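Local coordinates for protein dimethyladenosine transferase, putative (PDB 2H1R) that probably transfers methyl groups from S-adenosyl-L-methionine to adenine bases of ribosomal RNA, as members of the rRNA adenine N6-methyltransferase family do, at residues Ile49-Gly54 with Val67-Ile72; Leu56-Leu61 with Lys81-Tyr86; Thr111-Tyr116 with Val137-Lys142. All blocks are in the same frame, centred on the assembly; numbering follows the deposited sequence.

Contact 1: Ile49-Gly54 with Val67-Ile72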
ATOM      1  N   ILE A  49     -13.158   8.962   0.726  1.00 28.39           N
ATOM      2  CA  ILE A  49     -13.201   8.687  -0.714  1.00 30.10           C
ATOM      3  C   ILE A  49     -14.449   7.853  -0.976  1.00 31.17           C
ATOM      4  O   ILE A  49     -14.556   6.715  -0.485  1.00 31.33           O
ATOM      5  CB  ILE A  49     -11.945   7.924  -1.201  1.00 29.70           C
ATOM      6  CG1 ILE A  49     -10.668   8.665  -0.818  1.00 30.48           C
ATOM      7  CG2 ILE A  49     -12.017   7.715  -2.715  1.00 30.60           C
ATOM      8  CD1 ILE A  49      -9.399   7.889  -1.196  1.00 31.21           C
ATOM      9  N   GLY A  50     -15.405   8.435  -1.693  1.00 32.34           N
ATOM     10  CA  GLY A  50     -16.650   7.743  -2.015  1.00 35.43           C
ATOM     11  C   GLY A  50     -17.729   7.906  -0.949  1.00 37.14           C
ATOM     12  O   GLY A  50     -17.938   7.010  -0.127  1.00 37.82           O
ATOM     13  N   CYS A  51     -18.450   9.021  -0.982  1.00 38.30           N
ATOM     14  CA  CYS A  51     -19.377   9.341   0.121  1.00 39.78           C
ATOM     15  C   CYS A  51     -20.805   8.781   0.009  1.00 38.35           C
ATOM     16  O   CYS A  51     -21.581   8.860   0.974  1.00 38.05           O
ATOM     17  CB  CYS A  51     -19.398  10.852   0.390  1.00 40.30           C
ATOM     18  SG  CYS A  51     -19.926  11.821  -1.025  1.00 48.48           S
ATOM     19  N   GLY A  52     -21.142   8.189  -1.139  1.00 37.45           N
ATOM     20  CA  GLY A  52     -22.485   7.664  -1.356  1.00 36.32           C
ATOM     21  C   GLY A  52     -23.583   8.643  -0.987  1.00 35.51           C
ATOM     22  O   GLY A  52     -23.623   9.765  -1.502  1.00 36.52           O
ATOM     23  N   THR A  53     -24.456   8.234  -0.074  1.00 33.63           N
ATOM     24  CA  THR A  53     -25.577   9.071   0.351  1.00 33.08           C
ATOM     25  C   THR A  53     -25.209   9.939   1.579  1.00 31.87           C
ATOM     26  O   THR A  53     -26.056  10.685   2.105  1.00 32.05           O
ATOM     27  CB  THR A  53     -26.770   8.211   0.736  1.00 33.47           C
ATOM     28  OG1 THR A  53     -26.386   7.364   1.825  1.00 35.44           O
ATOM     29  CG2 THR A  53     -27.219   7.343  -0.441  1.00 34.55           C
ATOM     30  N   GLY A  54     -23.964   9.818   2.033  1.00 29.65           N
ATOM     31  CA  GLY A  54     -23.455  10.597   3.159  1.00 28.40           C
ATOM     32  C   GLY A  54     -23.722   9.935   4.489  1.00 27.53           C
ATOM     33  O   GLY A  54     -23.617  10.586   5.535  1.00 26.53           O
ATOM     34  N   VAL A  67     -13.969  17.397   7.225  1.00 24.68           N
ATOM     35  CA  VAL A  67     -14.001  16.243   6.312  1.00 24.40           C
ATOM     36  C   VAL A  67     -13.905  16.762   4.881  1.00 25.53           C
ATOM     37  O   VAL A  67     -14.598  17.720   4.490  1.00 25.39           O
ATOM     38  CB  VAL A  67     -15.284  15.393   6.468  1.00 23.77           C
ATOM     39  CG1 VAL A  67     -15.326  14.252   5.369  1.00 23.52           C
ATOM     40  CG2 VAL A  67     -15.452  14.830   7.915  1.00 22.22           C
ATOM     41  N   ILE A  68     -13.026  16.138   4.105  1.00 26.12           N
ATOM     42  CA  ILE A  68     -12.919  16.439   2.677  1.00 28.63           C
ATOM     43  C   ILE A  68     -13.355  15.163   1.993  1.00 30.44           C
ATOM     44  O   ILE A  68     -12.893  14.064   2.335  1.00 28.64           O
ATOM     45  CB  ILE A  68     -11.491  16.827   2.263  1.00 28.67           C
ATOM     46  CG1 ILE A  68     -11.031  18.088   3.030  1.00 28.88           C
ATOM     47  CG2 ILE A  68     -11.412  17.042   0.731  1.00 30.60           C
ATOM     48  CD1 ILE A  68      -9.532  18.296   3.048  1.00 30.23           C
ATOM     49  N   THR A  69     -14.304  15.291   1.089  1.00 32.81           N
ATOM     50  CA  THR A  69     -14.793  14.102   0.422  1.00 36.55           C
ATOM     51  C   THR A  69     -14.562  14.203  -1.082  1.00 38.67           C
ATOM     52  O   THR A  69     -14.618  15.295  -1.655  1.00 39.22           O
ATOM     53  CB  THR A  69     -16.260  13.811   0.788  1.00 36.50           C
ATOM     54  OG1 THR A  69     -16.712  12.650   0.084  1.00 40.27           O
ATOM     55  CG2 THR A  69     -17.140  14.967   0.460  1.00 37.01           C
ATOM     56  N   ILE A  70     -14.248  13.060  -1.691  1.00 40.90           N
ATOM     57  CA  ILE A  70     -14.017  12.943  -3.128  1.00 43.61           C
ATOM     58  C   ILE A  70     -14.993  11.881  -3.617  1.00 45.06           C
ATOM     59  O   ILE A  70     -14.919  10.726  -3.181  1.00 45.04           O
ATOM     60  CB  ILE A  70     -12.558  12.492  -3.458  1.00 43.25           C
ATOM     61  CG1 ILE A  70     -11.534  13.515  -2.937  1.00 44.58           C
ATOM     62  CG2 ILE A  70     -12.384  12.269  -4.973  1.00 44.55           C
ATOM     63  CD1 ILE A  70     -10.061  13.039  -2.971  1.00 43.93           C
ATOM     64  N   ASP A  71     -15.924  12.277  -4.490  1.00 46.91           N
ATOM     65  CA  ASP A  71     -16.780  11.317  -5.194  1.00 48.43           C
ATOM     66  C   ASP A  71     -16.758  11.545  -6.711  1.00 49.18           C
ATOM     67  O   ASP A  71     -16.548  12.671  -7.190  1.00 48.78           O
ATOM     68  CB  ASP A  71     -18.215  11.334  -4.645  1.00 48.56           C
ATOM     69  CG  ASP A  71     -19.044  10.119  -5.090  1.00 50.99           C
ATOM     70  OD1 ASP A  71     -19.260   9.183  -4.269  1.00 50.95           O
ATOM     71  OD2 ASP A  71     -19.487  10.100  -6.271  1.00 53.47           O
ATOM     72  N   ILE A  72     -16.968  10.458  -7.449  1.00 50.27           N
ATOM     73  CA  ILE A  72     -16.912  10.475  -8.907  1.00 51.86           C
ATOM     74  C   ILE A  72     -18.109  11.199  -9.537  1.00 52.23           C
ATOM     75  O   ILE A  72     -17.993  11.703 -10.654  1.00 52.68           O
ATOM     76  CB  ILE A  72     -16.747   9.037  -9.487  1.00 51.98           C
ATOM     77  CG1 ILE A  72     -15.824   9.040 -10.720  1.00 52.43           C
ATOM     78  CG2 ILE A  72     -18.129   8.362  -9.715  1.00 53.25           C
ATOM     79  CD1 ILE A  72     -15.581   7.660 -11.349  1.00 52.04           C
TER
HETATM   80  O   HOH W   1     -19.526   6.746  -3.447  1.00 62.16           O
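The carboxylate of Asp71 turns OD1 to the glycine-rich loop Gly50-Cys51-Gly52. Cys51 N lies close to its plane beyond OD1, a water sits a little out of that plane, and Gly50 CA stands clearly to one side, 3.7 Å from Asp71 OD1; OD2 bonds to Asp73 N. The arrangement is the first conserved motif of a Rossmann-like class I methyltransferase, a GxGxG loop beside the acidic residue that follows the second strand. OD1 takes a bond from the water at 2.6 Å and a weak, bent one from Cys51 N at 3.4 Å. The same water accepts from Gly52 N, bridging loop and acid. CG anti to the backbone N (chi1 -165°) swings the carboxylate toward the loop and puts OD1 near Cys51 N. Asp71 and Gly50 are both predicted to bind S-adenosyl-L-methionine; in relatives the acid at this place holds the ribose hydroxyls. Gly50 suits its place because its backbone angles would press a side chain against the carbonyl O of Ile49. Its N closes the parallel pairing of Ile49 with Ile70, donating to Ile70 O at 2.8 Å, nearly along the C=O axis. The small Cys51 packs beside Thr69 and Asp71 and touches Ile77 and Val80 of helix 74-86. Thr69 OG1, weakly hydrogen-bonded to Glu48 O, lies 3.2 Å from Cys51 CB, and Cys51 SG is 4.0 Å from Asp71 CB.

Contact 2: Leu56-Leu61 with Lys81-Tyr86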
ATOM      1  N   LEU A  56     -21.928   7.571   6.115  1.00 23.60           N
ATOM      2  CA  LEU A  56     -20.684   7.668   6.914  1.00 23.66           C
ATOM      3  C   LEU A  56     -20.219   9.132   7.143  1.00 23.64           C
ATOM      4  O   LEU A  56     -19.754   9.489   8.240  1.00 22.52           O
ATOM      5  CB  LEU A  56     -19.554   6.857   6.271  1.00 23.74           C
ATOM      6  CG  LEU A  56     -18.228   6.868   7.051  1.00 25.00           C
ATOM      7  CD1 LEU A  56     -18.361   6.184   8.398  1.00 23.85           C
ATOM      8  CD2 LEU A  56     -17.076   6.257   6.222  1.00 24.29           C
ATOM      9  N   THR A  57     -20.370   9.967   6.128  1.00 22.92           N
ATOM     10  CA  THR A  57     -20.022  11.400   6.236  1.00 25.11           C
ATOM     11  C   THR A  57     -20.604  12.072   7.480  1.00 24.87           C
ATOM     12  O   THR A  57     -19.879  12.744   8.239  1.00 25.47           O
ATOM     13  CB  THR A  57     -20.479  12.187   5.002  1.00 25.23           C
ATOM     14  OG1 THR A  57     -20.063  11.500   3.827  1.00 27.29           O
ATOM     15  CG2 THR A  57     -19.830  13.596   4.977  1.00 26.97           C
ATOM     16  N   VAL A  58     -21.899  11.882   7.701  1.00 24.24           N
ATOM     17  CA  VAL A  58     -22.575  12.536   8.810  1.00 25.27           C
ATOM     18  C   VAL A  58     -22.062  12.044  10.168  1.00 25.33           C
ATOM     19  O   VAL A  58     -22.200  12.737  11.184  1.00 25.76           O
ATOM     20  CB  VAL A  58     -24.128  12.448   8.680  1.00 25.68           C
ATOM     21  CG1 VAL A  58     -24.593  13.111   7.359  1.00 27.30           C
ATOM     22  CG2 VAL A  58     -24.651  11.003   8.787  1.00 25.93           C
ATOM     23  N   LYS A  59     -21.437  10.861  10.181  1.00 24.16           N
ATOM     24  CA  LYS A  59     -20.908  10.313  11.421  1.00 24.03           C
ATOM     25  C   LYS A  59     -19.491  10.789  11.668  1.00 22.38           C
ATOM     26  O   LYS A  59     -19.037  10.819  12.837  1.00 22.33           O
ATOM     27  CB  LYS A  59     -20.930   8.771  11.414  1.00 24.00           C
ATOM     28  CG  LYS A  59     -22.324   8.149  11.491  1.00 26.95           C
ATOM     29  CD  LYS A  59     -22.263   6.644  11.236  1.00 28.38           C
ATOM     30  CE  LYS A  59     -21.636   5.862  12.392  1.00 32.42           C
ATOM     31  NZ  LYS A  59     -22.554   5.852  13.568  1.00 36.54           N
ATOM     32  N   LEU A  60     -18.787  11.111  10.581  1.00 20.51           N
ATOM     33  CA  LEU A  60     -17.401  11.644  10.632  1.00 22.15           C
ATOM     34  C   LEU A  60     -17.305  13.113  11.081  1.00 21.91           C
ATOM     35  O   LEU A  60     -16.428  13.482  11.843  1.00 22.10           O
ATOM     36  CB  LEU A  60     -16.725  11.519   9.252  1.00 21.46           C
ATOM     37  CG  LEU A  60     -16.445  10.093   8.716  1.00 22.52           C
ATOM     38  CD1 LEU A  60     -16.077  10.208   7.253  1.00 21.14           C
ATOM     39  CD2 LEU A  60     -15.341   9.417   9.502  1.00 21.83           C
ATOM     40  N   LEU A  61     -18.204  13.923  10.565  1.00 21.58           N
ATOM     41  CA  LEU A  61     -18.202  15.388  10.765  1.00 22.15           C
ATOM     42  C   LEU A  61     -18.176  15.923  12.238  1.00 22.88           C
ATOM     43  O   LEU A  61     -17.440  16.867  12.539  1.00 23.55           O
ATOM     44  CB  LEU A  61     -19.350  15.995   9.957  1.00 21.91           C
ATOM     45  CG  LEU A  61     -19.185  16.040   8.428  1.00 21.79           C
ATOM     46  CD1 LEU A  61     -20.492  16.254   7.745  1.00 22.43           C
ATOM     47  CD2 LEU A  61     -18.189  17.145   8.052  1.00 21.87           C
ATOM     48  N   LYS A  81     -23.933  17.218   0.601  1.00 34.76           N
ATOM     49  CA  LYS A  81     -23.755  18.610   1.025  1.00 35.43           C
ATOM     50  C   LYS A  81     -25.015  19.175   1.676  1.00 35.32           C
ATOM     51  O   LYS A  81     -24.958  19.651   2.796  1.00 35.38           O
ATOM     52  CB  LYS A  81     -23.342  19.465  -0.164  1.00 36.16           C
ATOM     53  CG  LYS A  81     -21.922  20.010  -0.076  1.00 38.11           C
ATOM     54  CD  LYS A  81     -21.912  21.456   0.496  1.00 43.14           C
ATOM     55  CE  LYS A  81     -21.303  21.579   1.922  1.00 44.09           C
ATOM     56  NZ  LYS A  81     -22.126  20.919   3.013  1.00 42.24           N
ATOM     57  N   LYS A  82     -26.158  19.082   0.994  1.00 35.43           N
ATOM     58  CA  LYS A  82     -27.444  19.522   1.575  1.00 35.56           C
ATOM     59  C   LYS A  82     -27.766  18.819   2.873  1.00 34.52           C
ATOM     60  O   LYS A  82     -28.223  19.449   3.844  1.00 34.28           O
ATOM     61  CB  LYS A  82     -28.600  19.303   0.595  1.00 36.13           C
ATOM     62  CG  LYS A  82     -28.617  20.338  -0.514  1.00 40.51           C
ATOM     63  CD  LYS A  82     -29.583  19.955  -1.632  1.00 44.33           C
ATOM     64  CE  LYS A  82     -29.384  20.883  -2.822  1.00 47.60           C
ATOM     65  NZ  LYS A  82     -30.026  20.313  -4.050  1.00 49.43           N
ATOM     66  N   ARG A  83     -27.541  17.511   2.889  1.00 32.76           N
ATOM     67  CA  ARG A  83     -27.807  16.704   4.061  1.00 32.62           C
ATOM     68  C   ARG A  83     -26.990  17.158   5.267  1.00 32.13           C
ATOM     69  O   ARG A  83     -27.526  17.331   6.360  1.00 32.54           O
ATOM     70  CB  ARG A  83     -27.495  15.239   3.774  1.00 31.93           C
ATOM     71  CG  ARG A  83     -27.786  14.351   4.948  1.00 32.60           C
ATOM     72  CD  ARG A  83     -27.344  12.945   4.701  1.00 30.71           C
ATOM     73  NE  ARG A  83     -27.644  12.152   5.879  1.00 32.49           N
ATOM     74  CZ  ARG A  83     -27.506  10.847   5.942  1.00 29.62           C
ATOM     75  NH1 ARG A  83     -27.074  10.174   4.885  1.00 30.04           N
ATOM     76  NH2 ARG A  83     -27.799  10.223   7.078  1.00 32.48           N
ATOM     77  N   CYS A  84     -25.690  17.322   5.062  1.00 31.92           N
ATOM     78  CA  CYS A  84     -24.788  17.689   6.157  1.00 32.39           C
ATOM     79  C   CYS A  84     -25.117  19.097   6.708  1.00 32.51           C
ATOM     80  O   CYS A  84     -25.184  19.284   7.921  1.00 32.66           O
ATOM     81  CB  CYS A  84     -23.342  17.558   5.693  1.00 31.74           C
ATOM     82  SG  CYS A  84     -22.898  15.782   5.337  1.00 33.99           S
ATOM     83  N   LEU A  85     -25.340  20.052   5.810  1.00 33.74           N
ATOM     84  CA  LEU A  85     -25.774  21.407   6.180  1.00 35.57           C
ATOM     85  C   LEU A  85     -27.032  21.342   7.029  1.00 36.10           C
ATOM     86  O   LEU A  85     -27.083  21.911   8.121  1.00 35.58           O
ATOM     87  CB  LEU A  85     -26.015  22.260   4.930  1.00 35.71           C
ATOM     88  CG  LEU A  85     -24.790  22.808   4.185  1.00 37.81           C
ATOM     89  CD1 LEU A  85     -25.150  23.354   2.814  1.00 39.01           C
ATOM     90  CD2 LEU A  85     -24.096  23.900   5.024  1.00 39.84           C
ATOM     91  N   TYR A  86     -28.026  20.593   6.544  1.00 37.09           N
ATOM     92  CA  TYR A  86     -29.296  20.381   7.250  1.00 37.78           C
ATOM     93  C   TYR A  86     -29.145  19.862   8.666  1.00 37.83           C
ATOM     94  O   TYR A  86     -29.921  20.246   9.579  1.00 37.51           O
ATOM     95  CB  TYR A  86     -30.198  19.415   6.469  1.00 39.84           C
ATOM     96  CG  TYR A  86     -31.578  19.278   7.072  1.00 41.62           C
ATOM     97  CD1 TYR A  86     -32.551  20.246   6.833  1.00 44.07           C
ATOM     98  CD2 TYR A  86     -31.903  18.199   7.897  1.00 43.54           C
ATOM     99  CE1 TYR A  86     -33.828  20.142   7.399  1.00 45.46           C
ATOM    100  CE2 TYR A  86     -33.180  18.077   8.465  1.00 45.07           C
ATOM    101  CZ  TYR A  86     -34.137  19.059   8.204  1.00 45.05           C
ATOM    102  OH  TYR A  86     -35.412  18.963   8.741  1.00 45.13           O
TER
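Arg83 is the first residue of 81-86 to meet the short helix 57-60, and it does so with the length of its side chain. CG stands anti to the backbone N (chi1 -179°) and the chain stays extended to NE, which carries it across the side of Val58 at about a right angle. The two methyls of Val58 divide the work: CG1 lies over one face of the guanidinium, 3.5 Å from Arg83 NE, and CG2 reaches Arg83 NH2 at 3.7 Å. A branched apolar residue suits this place, since it can pack on the flat face of the guanidinium and leave the N-H groups to point past it. Those groups do have polar partners: NE makes a salt bridge to Glu87, and NH1 bonds to both Asn55 OD1 and Thr53 O. Together these partners hold the guanidinium over the valine.

Cys84 follows, one residue farther round the helix and deeper in the interface. Its SG lies beside its own backbone N (chi1 -66°) and fits among three side chains of 56-61. Thr57 CG2 and Val58 CG1 each stand 3.8 Å from Cys84 SG, and Leu61 CD1 is closer, at 3.4 Å from the same sulfur. A small, weakly polar residue lets the helices come near, with Val58 and Cys84 CA atoms 6.2 Å apart. CG2 of Thr57 faces the sulfur while its OG1 is hydrogen-bonded to Glu48 OE1. Leu92 of strand 92-93 also packs on Thr57, Leu61 and Cys84. Such packing joins the helices that follow the first and second strands of a Rossmann-like methyltransferase domain, neighbours in consecutive beta-alpha-beta crossovers.

Contact 3: Thr111-Tyr116 with Val137-Lys142; sequences TANIPY and VLMFQK
Asn113-Ile114-Pro115-Tyr116 is the NIPY sequence, motif IV of the adenine N6-methyltransferases, and in it Tyr116 meets Gln141, the N-cap residue of helix 142-148. CG of Tyr116 is anti to its N (chi1 -176°), which lays the ring across the extended Gln141 chain at about a right angle. The Gln141 amide stacks over one face of the ring, the planes 24° apart and NE2 4.0 Å above the ring centre. Gln141 OE1 comes 3.3 Å from Tyr116 CB, and Gln141 NE2 is held by Glu143. A long, flat, polar side chain suits this place, since it can cover an aromatic face and still bond outward.

Farther back the strands pair in parallel register. Met139 N donates to Ala112 O at 2.9 Å and Ile114 N to Met139 O at 3.1 Å, both nearly straight, while Ala112 N reaches Val137 O at 3.2 Å. Thr111, Val137, Asn113 and Met139 share one face of the sheet. On the other, the small Ala112 leaves room for Leu138, whose CD2 lies 3.7 Å from Ala112 CB. Beyond the last pair a water replaces the direct bond: it donates to Ile114 O, accepts from Gln141 N, and sits at the edges of the Tyr116 and Phe140 rings. Ile114 runs side by side with Phe140, its CB 3.9 Å from Phe140 CE1.

Asn113 is predicted to bind S-adenosyl-L-methionine. Two parallel strands joined through helix 119-128 make a beta-alpha-beta unit of the Rossmann-like fold, at the C-terminal ends of whose strands cofactor and target adenine probably meet, as in relatives.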
ATOM      1  N   THR A 111     -10.688   7.398   5.036  1.00 27.13           N
ATOM      2  CA  THR A 111     -11.620   6.271   4.946  1.00 28.35           C
ATOM      3  C   THR A 111     -12.094   6.159   3.488  1.00 28.63           C
ATOM      4  O   THR A 111     -12.269   7.175   2.805  1.00 28.44           O
ATOM      5  CB  THR A 111     -12.792   6.383   5.950  1.00 28.73           C
ATOM      6  OG1 THR A 111     -13.551   5.163   5.922  1.00 32.43           O
ATOM      7  CG2 THR A 111     -13.708   7.571   5.626  1.00 28.69           C
ATOM      8  N   ALA A 112     -12.243   4.940   2.991  1.00 28.66           N
ATOM      9  CA  ALA A 112     -12.604   4.750   1.581  1.00 29.58           C
ATOM     10  C   ALA A 112     -13.345   3.462   1.390  1.00 30.70           C
ATOM     11  O   ALA A 112     -13.032   2.466   2.037  1.00 28.78           O
ATOM     12  CB  ALA A 112     -11.344   4.716   0.723  1.00 29.55           C
ATOM     13  N   ASN A 113     -14.297   3.481   0.463  1.00 32.97           N
ATOM     14  CA  ASN A 113     -14.768   2.251  -0.183  1.00 35.13           C
ATOM     15  C   ASN A 113     -14.181   2.212  -1.609  1.00 36.20           C
ATOM     16  O   ASN A 113     -14.524   3.042  -2.479  1.00 36.33           O
ATOM     17  CB  ASN A 113     -16.295   2.194  -0.186  1.00 35.55           C
ATOM     18  CG  ASN A 113     -16.837   0.905  -0.792  1.00 38.62           C
ATOM     19  OD1 ASN A 113     -16.095  -0.073  -1.017  1.00 40.63           O
ATOM     20  ND2 ASN A 113     -18.147   0.887  -1.048  1.00 40.50           N
ATOM     21  N   ILE A 114     -13.274   1.263  -1.843  1.00 37.12           N
ATOM     22  CA  ILE A 114     -12.477   1.275  -3.074  1.00 38.17           C
ATOM     23  C   ILE A 114     -12.990   0.318  -4.164  1.00 38.80           C
ATOM     24  O   ILE A 114     -13.075  -0.880  -3.919  1.00 38.93           O
ATOM     25  CB  ILE A 114     -10.962   1.015  -2.786  1.00 37.94           C
ATOM     26  CG1 ILE A 114     -10.472   1.936  -1.658  1.00 39.16           C
ATOM     27  CG2 ILE A 114     -10.117   1.218  -4.066  1.00 37.12           C
ATOM     28  CD1 ILE A 114     -10.622   3.458  -1.999  1.00 41.67           C
ATOM     29  N   PRO A 115     -13.292   0.855  -5.377  1.00 39.43           N
ATOM     30  CA  PRO A 115     -13.621   0.005  -6.530  1.00 39.67           C
ATOM     31  C   PRO A 115     -12.467  -0.944  -6.797  1.00 39.59           C
ATOM     32  O   PRO A 115     -11.302  -0.546  -6.764  1.00 39.64           O
ATOM     33  CB  PRO A 115     -13.769   0.998  -7.693  1.00 39.57           C
ATOM     34  CG  PRO A 115     -13.971   2.311  -7.079  1.00 39.43           C
ATOM     35  CD  PRO A 115     -13.309   2.288  -5.728  1.00 39.88           C
ATOM     36  N   TYR A 116     -12.788  -2.201  -7.030  1.00 40.45           N
ATOM     37  CA  TYR A 116     -11.776  -3.230  -7.221  1.00 40.86           C
ATOM     38  C   TYR A 116     -10.685  -2.906  -8.273  1.00 40.60           C
ATOM     39  O   TYR A 116      -9.494  -3.144  -8.036  1.00 40.82           O
ATOM     40  CB  TYR A 116     -12.486  -4.551  -7.528  1.00 42.04           C
ATOM     41  CG  TYR A 116     -11.576  -5.749  -7.656  1.00 42.66           C
ATOM     42  CD1 TYR A 116     -10.816  -6.193  -6.573  1.00 42.49           C
ATOM     43  CD2 TYR A 116     -11.497  -6.454  -8.858  1.00 43.71           C
ATOM     44  CE1 TYR A 116      -9.985  -7.286  -6.684  1.00 43.08           C
ATOM     45  CE2 TYR A 116     -10.683  -7.571  -8.978  1.00 44.73           C
ATOM     46  CZ  TYR A 116      -9.925  -7.987  -7.886  1.00 44.84           C
ATOM     47  OH  TYR A 116      -9.092  -9.093  -7.995  1.00 45.02           O
ATOM     48  N   VAL A 137      -8.768   3.584   7.069  1.00 21.77           N
ATOM     49  CA  VAL A 137      -9.696   2.465   7.251  1.00 20.70           C
ATOM     50  C   VAL A 137     -10.325   2.261   5.860  1.00 20.57           C
ATOM     51  O   VAL A 137     -11.006   3.148   5.327  1.00 19.53           O
ATOM     52  CB  VAL A 137     -10.729   2.748   8.344  1.00 21.41           C
ATOM     53  CG1 VAL A 137     -11.599   1.523   8.587  1.00 20.38           C
ATOM     54  CG2 VAL A 137     -10.002   3.165   9.673  1.00 21.25           C
ATOM     55  N   LEU A 138     -10.022   1.119   5.243  1.00 20.18           N
ATOM     56  CA  LEU A 138     -10.280   0.925   3.807  1.00 21.02           C
ATOM     57  C   LEU A 138     -11.111  -0.333   3.574  1.00 21.37           C
ATOM     58  O   LEU A 138     -10.782  -1.387   4.108  1.00 21.97           O
ATOM     59  CB  LEU A 138      -8.946   0.863   3.020  1.00 20.89           C
ATOM     60  CG  LEU A 138      -7.936   2.048   3.153  1.00 22.76           C
ATOM     61  CD1 LEU A 138      -6.540   1.733   2.574  1.00 25.35           C
ATOM     62  CD2 LEU A 138      -8.441   3.310   2.548  1.00 23.42           C
ATOM     63  N   MET A 139     -12.157  -0.226   2.763  1.00 22.69           N
ATOM     64  CA  MET A 139     -12.925  -1.410   2.385  1.00 25.64           C
ATOM     65  C   MET A 139     -12.552  -1.865   0.968  1.00 24.88           C
ATOM     66  O   MET A 139     -12.522  -1.063   0.029  1.00 25.55           O
ATOM     67  CB  MET A 139     -14.418  -1.161   2.558  1.00 25.10           C
ATOM     68  CG  MET A 139     -15.295  -2.287   2.082  1.00 27.00           C
ATOM     69  SD  MET A 139     -16.938  -2.049   2.754  1.00 32.65           S
ATOM     70  CE  MET A 139     -17.571  -0.853   1.625  1.00 32.94           C
ATOM     71  N   PHE A 140     -12.185  -3.136   0.855  1.00 26.07           N
ATOM     72  CA  PHE A 140     -11.793  -3.734  -0.426  1.00 27.04           C
ATOM     73  C   PHE A 140     -12.597  -5.000  -0.687  1.00 27.98           C
ATOM     74  O   PHE A 140     -13.007  -5.698   0.234  1.00 28.18           O
ATOM     75  CB  PHE A 140     -10.302  -4.145  -0.428  1.00 26.43           C
ATOM     76  CG  PHE A 140      -9.315  -3.001  -0.327  1.00 25.74           C
ATOM     77  CD1 PHE A 140      -8.985  -2.243  -1.448  1.00 25.73           C
ATOM     78  CD2 PHE A 140      -8.645  -2.756   0.866  1.00 27.15           C
ATOM     79  CE1 PHE A 140      -8.060  -1.204  -1.373  1.00 24.48           C
ATOM     80  CE2 PHE A 140      -7.700  -1.717   0.965  1.00 25.92           C
ATOM     81  CZ  PHE A 140      -7.410  -0.931  -0.175  1.00 25.22           C
ATOM     82  N   GLN A 141     -12.765  -5.344  -1.956  1.00 29.63           N
ATOM     83  CA  GLN A 141     -13.265  -6.674  -2.301  1.00 31.86           C
ATOM     84  C   GLN A 141     -12.422  -7.747  -1.584  1.00 32.19           C
ATOM     85  O   GLN A 141     -11.205  -7.573  -1.434  1.00 32.35           O
ATOM     86  CB  GLN A 141     -13.250  -6.820  -3.824  1.00 31.93           C
ATOM     87  CG  GLN A 141     -14.284  -7.774  -4.381  1.00 34.07           C
ATOM     88  CD  GLN A 141     -14.313  -7.791  -5.908  1.00 34.65           C
ATOM     89  OE1 GLN A 141     -14.685  -6.805  -6.545  1.00 37.58           O
ATOM     90  NE2 GLN A 141     -13.958  -8.933  -6.497  1.00 39.35           N
ATOM     91  N   LYS A 142     -13.062  -8.828  -1.108  1.00 32.01           N
ATOM     92  CA  LYS A 142     -12.441  -9.797  -0.196  1.00 33.61           C
ATOM     93  C   LYS A 142     -11.090 -10.352  -0.664  1.00 33.59           C
ATOM     94  O   LYS A 142     -10.167 -10.532   0.138  1.00 33.89           O
ATOM     95  CB  LYS A 142     -13.385 -10.982   0.050  1.00 34.16           C
ATOM     96  CG  LYS A 142     -12.849 -12.053   1.016  1.00 34.67           C
ATOM     97  CD  LYS A 142     -13.798 -13.271   1.132  1.00 35.98           C
ATOM     98  CE  LYS A 142     -13.649 -14.250  -0.054  1.00 41.08           C
ATOM     99  NZ  LYS A 142     -14.694 -15.333   0.011  1.00 41.82           N
TER
HETATM  100  O   HOH W   2     -13.836   2.240   5.281  1.00 41.62           O
HETATM  101  O   HOH W   3     -11.432  -3.496  -3.865  1.00 26.26           O

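The three contacts lie in one Rossmann-like domain around the predicted S-adenosyl-L-methionine site. Contacts 1 and 3 lie on the same sheet, their centres about 13 Å apart, and are joined by Ile49 N and Thr111 O at 2.9 Å, a probable hydrogen bond. This brings together two residues predicted to bind the cofactor: Gly50 lies about 6 Å from the Asn113 side chain. Contact 2 packs against contact 1, with centres about 10 Å apart: Arg83 NH1 reaches Thr53 O at 3.0 Å, a hydrogen bond that ties helix 74-86 to the glycine-rich loop. Contacts 2 and 3, with centres about 20 Å apart, meet through Leu56 and Leu60 against Thr111.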